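Local coordinates for protein zebrafish RNase5 (Danio rerio, PDB 3LJE) that probably cleaves RNA as a secreted ribonuclease of the pancreatic (RNase A) superfamily, in the subfamily that includes the angiogenins, at residues A21-V25 against Q26-R30; I52-T55 against K56-T60. All coordinates share one frame; numbering follows the deposited sequence. Where two conformers were deposited one is given.

Contact 1 of 2, residues A21-V25 against Q26-R30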
loop_
_atom_site.group_PDB
_atom_site.type_symbol
_atom_site.label_atom_id
_atom_site.label_comp_id
_atom_site.label_asym_id
_atom_site.label_seq_id
_atom_site.Cartn_x
_atom_site.Cartn_y
_atom_site.Cartn_z
ATOM N N ALA A 21 -9.402 -3.600 2.441
ATOM C CA ALA A 21 -9.824 -4.996 2.733
ATOM C C ALA A 21 -10.659 -5.605 1.643
ATOM O O ALA A 21 -10.729 -6.835 1.565
ATOM C CB ALA A 21 -10.690 -5.051 4.074
ATOM N N ASP A 22 -11.360 -4.788 0.830
ATOM C CA ASP A 22 -12.277 -5.379 -0.152
ATOM C C ASP A 22 -11.629 -5.380 -1.561
ATOM O O ASP A 22 -12.265 -5.676 -2.583
ATOM C CB ASP A 22 -13.589 -4.583 -0.189
ATOM C CG ASP A 22 -13.386 -3.130 0.160
ATOM O OD1 ASP A 22 -13.213 -2.257 -0.715
ATOM O OD2 ASP A 22 -13.367 -2.850 1.390
ATOM N N MET A 23 -10.329 -5.094 -1.609
ATOM C CA MET A 23 -9.677 -5.098 -2.941
ATOM C C MET A 23 -9.678 -6.492 -3.582
ATOM O O MET A 23 -9.750 -7.537 -2.833
ATOM C CB MET A 23 -8.250 -4.631 -2.796
ATOM C CG MET A 23 -7.535 -4.505 -4.045
ATOM S SD MET A 23 -8.384 -3.325 -5.292
ATOM C CE MET A 23 -7.185 -3.562 -6.519
ATOM N N SER A 24 -9.554 -6.563 -4.918
ATOM C CA SER A 24 -9.523 -7.885 -5.551
ATOM C C SER A 24 -8.733 -7.730 -6.836
ATOM O O SER A 24 -8.564 -6.578 -7.324
ATOM C CB SER A 24 -10.938 -8.421 -5.843
ATOM O OG SER A 24 -11.389 -7.796 -7.026
ATOM N N VAL A 25 -8.268 -8.837 -7.451
ATOM C CA VAL A 25 -7.472 -8.696 -8.662
ATOM C C VAL A 25 -8.152 -8.005 -9.855
ATOM O O VAL A 25 -7.574 -7.154 -10.595
ATOM C CB VAL A 25 -6.937 -10.107 -9.077
ATOM C CG1 VAL A 25 -6.070 -10.677 -7.840
ATOM C CG2 VAL A 25 -8.136 -11.098 -9.445
ATOM N N GLN A 26 -9.443 -8.199 -9.966
ATOM C CA GLN A 26 -10.126 -7.577 -11.131
ATOM C C GLN A 26 -10.326 -6.100 -10.975
ATOM O O GLN A 26 -10.584 -5.435 -11.970
ATOM C CB GLN A 26 -11.530 -8.115 -11.354
ATOM C CG GLN A 26 -12.120 -8.634 -10.116
ATOM C CD GLN A 26 -11.574 -10.021 -9.914
ATOM O OE1 GLN A 26 -11.359 -10.705 -10.933
ATOM N NE2 GLN A 26 -11.350 -10.457 -8.675
ATOM N N LYS A 27 -10.170 -5.562 -9.766
ATOM C CA LYS A 27 -10.395 -4.135 -9.553
ATOM C C LYS A 27 -9.169 -3.233 -9.675
ATOM O O LYS A 27 -9.255 -2.011 -9.383
ATOM C CB LYS A 27 -10.992 -3.950 -8.098
ATOM C CG LYS A 27 -12.375 -4.693 -7.842
ATOM C CD LYS A 27 -12.737 -4.426 -6.271
ATOM C CE LYS A 27 -13.607 -5.425 -5.795
ATOM N NZ LYS A 27 -14.101 -5.174 -4.496
ATOM N N CYS A 28 -7.983 -3.815 -9.998
ATOM C CA CYS A 28 -6.810 -2.958 -10.096
ATOM C C CYS A 28 -7.006 -1.660 -10.905
ATOM O O CYS A 28 -6.644 -0.611 -10.427
ATOM C CB CYS A 28 -5.571 -3.697 -10.719
ATOM S SG CYS A 28 -4.840 -4.878 -9.506
ATOM N N ASP A 29 -7.505 -1.746 -12.141
ATOM C CA ASP A 29 -7.592 -0.531 -12.930
ATOM C C ASP A 29 -8.459 0.550 -12.252
ATOM O O ASP A 29 -8.010 1.703 -12.146
ATOM C CB ASP A 29 -8.190 -0.780 -14.307
ATOM C CG ASP A 29 -7.186 -1.556 -15.287
ATOM O OD1 ASP A 29 -6.001 -1.839 -14.868
ATOM O OD2 ASP A 29 -7.626 -1.874 -16.427
ATOM N N ARG A 30 -9.659 0.159 -11.801
ATOM C CA ARG A 30 -10.542 1.201 -11.208
ATOM C C ARG A 30 -9.993 1.707 -9.863
ATOM O O ARG A 30 -10.128 2.895 -9.558
ATOM C CB ARG A 30 -12.019 0.694 -11.074
ATOM C CG ARG A 30 -12.437 -0.086 -9.765
ATOM C CD ARG A 30 -13.903 -0.498 -9.678
ATOM N NE ARG A 30 -14.140 -1.663 -10.491
ATOM C CZ ARG A 30 -14.935 -2.707 -10.305
ATOM N NH1 ARG A 30 -15.729 -2.907 -9.241
ATOM N NH2 ARG A 30 -14.914 -3.579 -11.267
#

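Contact 2 of 2, residues I52-T55 against K56-T60. With SO4 (sulfate ion), chain D.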
loop_
_atom_site.group_PDB
_atom_site.type_symbol
_atom_site.label_atom_id
_atom_site.label_comp_id
_atom_site.label_asym_id
_atom_site.label_seq_id
_atom_site.Cartn_x
_atom_site.Cartn_y
_atom_site.Cartn_z
ATOM N N ILE A 52 -3.074 -3.926 0.775
ATOM C CA ILE A 52 -3.104 -4.915 1.842
ATOM C C ILE A 52 -4.614 -5.086 2.146
ATOM O O ILE A 52 -5.350 -4.102 2.458
ATOM C CB ILE A 52 -2.430 -4.381 3.102
ATOM C CG1 ILE A 52 -0.932 -4.014 2.766
ATOM C CG2 ILE A 52 -2.563 -5.472 4.279
ATOM C CD1 ILE A 52 -0.359 -3.058 3.941
ATOM N N GLN A 53 -5.064 -6.351 2.143
ATOM C CA GLN A 53 -6.518 -6.637 2.435
ATOM C C GLN A 53 -6.804 -6.742 3.880
ATOM O O GLN A 53 -7.083 -7.810 4.405
ATOM C CB GLN A 53 -6.927 -7.917 1.644
ATOM C CG GLN A 53 -6.881 -7.682 0.154
ATOM C CD GLN A 53 -7.078 -9.034 -0.545
ATOM O OE1 GLN A 53 -6.212 -9.939 -0.323
ATOM N NE2 GLN A 53 -8.160 -9.191 -1.427
ATOM N N ALA A 54 -6.716 -5.624 4.573
ATOM C CA ALA A 54 -6.962 -5.648 6.002
ATOM C C ALA A 54 -7.396 -4.296 6.469
ATOM O O ALA A 54 -7.390 -3.349 5.701
ATOM C CB ALA A 54 -5.714 -6.089 6.749
ATOM N N THR A 55 -7.799 -4.193 7.745
ATOM C CA THR A 55 -8.217 -2.905 8.300
ATOM C C THR A 55 -7.014 -2.073 8.662
ATOM O O THR A 55 -5.915 -2.586 8.931
ATOM C CB THR A 55 -9.029 -3.039 9.619
ATOM O OG1 THR A 55 -8.164 -3.620 10.626
ATOM C CG2 THR A 55 -10.246 -3.959 9.452
ATOM N N LYS A 56 -7.197 -0.765 8.701
ATOM C CA LYS A 56 -6.061 0.067 9.079
ATOM C C LYS A 56 -5.604 -0.226 10.482
ATOM O O LYS A 56 -4.391 -0.211 10.749
ATOM C CB LYS A 56 -6.390 1.558 8.984
ATOM C CG LYS A 56 -7.629 1.937 9.789
ATOM C CD LYS A 56 -7.877 3.436 9.615
ATOM C CE LYS A 56 -9.040 3.937 10.513
ATOM N NZ LYS A 56 -9.299 5.369 10.059
ATOM N N ASP A 57 -6.520 -0.495 11.404
ATOM C CA ASP A 57 -6.053 -0.779 12.768
ATOM C C ASP A 57 -5.140 -2.047 12.834
ATOM O O ASP A 57 -4.137 -2.056 13.572
ATOM C CB ASP A 57 -7.232 -1.001 13.750
ATOM C CG ASP A 57 -8.018 0.295 14.040
ATOM O OD1 ASP A 57 -7.623 1.362 13.554
ATOM O OD2 ASP A 57 -9.044 0.228 14.759
ATOM N N ARG A 58 -5.510 -3.100 12.129
ATOM C CA ARG A 58 -4.717 -4.307 12.217
ATOM C C ARG A 58 -3.356 -4.080 11.552
ATOM O O ARG A 58 -2.340 -4.557 12.022
ATOM C CB ARG A 58 -5.419 -5.494 11.518
ATOM C CG ARG A 58 -4.725 -6.827 12.041
ATOM C CD ARG A 58 -5.538 -8.118 11.804
ATOM N NE ARG A 58 -5.498 -8.416 10.369
ATOM C CZ ARG A 58 -4.589 -9.236 9.830
ATOM N NH1 ARG A 58 -3.602 -9.854 10.577
ATOM N NH2 ARG A 58 -4.666 -9.497 8.542
ATOM N N ILE A 59 -3.364 -3.391 10.429
ATOM C CA ILE A 59 -2.085 -3.150 9.722
ATOM C C ILE A 59 -1.206 -2.275 10.650
ATOM O O ILE A 59 0.026 -2.498 10.709
ATOM C CB ILE A 59 -2.348 -2.405 8.416
ATOM C CG1 ILE A 59 -3.076 -3.363 7.438
ATOM C CG2 ILE A 59 -1.039 -1.958 7.715
ATOM C CD1 ILE A 59 -3.649 -2.584 6.220
ATOM N N THR A 60 -1.822 -1.335 11.349
ATOM C CA THR A 60 -1.032 -0.440 12.236
ATOM C C THR A 60 -0.289 -1.231 13.345
ATOM O O THR A 60 0.766 -0.786 13.841
ATOM C CB THR A 60 -1.980 0.684 12.749
ATOM O OG1 THR A 60 -2.366 1.451 11.604
ATOM C CG2 THR A 60 -1.287 1.645 13.806
HETATM S S SO4 D . -9.825 -6.136 12.641
HETATM O O1 SO4 D . -8.984 -7.053 11.836
HETATM O O2 SO4 D . -9.905 -6.685 14.035
HETATM O O3 SO4 D . -9.301 -4.723 12.691
HETATM O O4 SO4 D . -11.118 -6.221 11.926
HETATM O O HOH W 1 -6.904 -9.015 6.827
#

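Contact 1 of 2, residues A21-V25 against Q26-R30
K27 folds back along the chain to meet D22 and S24, and polar bonds carry most of this turn. Its ammonium nitrogen NZ lies 2.7 Å from D22 O and donates to it, tilted 26° from the carbonyl plane; the chain, extended beyond CG, supplies the length to reach a carbonyl five positions back. On the way its CG passes 3.4 Å from S24 OG. K27 N donates to S24 O at 3.1 Å, from above the plane of that carbonyl, and C28 N makes a weak bond to V25 O as the 3-10 segment passes into helix 28-34. From Q26, bent at chi2 (-81°), NE2 comes round to S24 OG for another weak bond of 3.1 Å.

Apolar contact is concentrated at M23. With CG anti to the backbone N (chi1 -176°), its side chain runs past that of K27 in the opposite direction, SD 3.9 Å from K27 CB, and CE ends 4.0 Å from C28 SG. That sulfur is in a disulfide with C85, on strand 80-89. The chemistry thus divides the turn into a polar side, where a main-chain carbonyl probably stabilises the lysine ammonium, and a sulfur-lined side facing the sheet.

Contact 2 of 2, residues I52-T55 against K56-T60
R58 turns the edge of its guanidinium toward water 1, which lies in the plane of the group, accepts from NH2 at 2.9 Å and donates to Q53 O. Sulfate O1 also lies at the edge, near the plane, whereas the methyl CB of A54 approaches obliquely, 4.0 Å from R58 NH2. The chain's bend at chi3 (72°) swings the group back beside A54, and F80 adds a cation-pi contact. The sulfate, probably from the crystallisation liquor, is held by T55: OG1 donates to its O3 at 2.6 Å.

The same hydroxyl oxygen makes T55 the N-cap of helix 56-60, a short helix following strand 48-52 in the pancreatic ribonuclease fold. OG1 accepts from R58 N at 3.1 Å, while T55 O receives I59 N in the first helical bond, with the donor nearly in line with the carbonyl (162°). One residue on, K56 O accepts from both T60 N and T60 OG1, which reach it from opposite faces of its plane.

Beneath the cap, I52 and I59 meet tip to tip, I52 CG2 lying 3.6 Å from I59 CD1, and A54 CB rests 3.9 Å from I59 CG1. F14 belongs to helix 8-18 and F80 to strand 80-89, and both isoleucines touch each of them. Replacing I59 with an alanine would probably open a gap beside I52 and A54 and weaken the helix's hold on F14 and F80.

In the fold
Two short helices of one small domain illustrate how local turns can be tied to a common sheet. The contacts come in series along the chain, contact 1 leading into helix 28-34 and contact 2 leading from strand 48-52 into helix 56-60, with centres about 16 Å apart. They meet directly where Q53 NE2 probably donates to M23 O, 2.7 Å away, and where A21 packs beside Q53 and A54. Both also lean on strand 80-89, contact 1 through M23 and C28, contact 2 through I52, Q53 and I59. Helix starts distant in sequence are thereby set against the same antiparallel sheet of the ribonuclease fold.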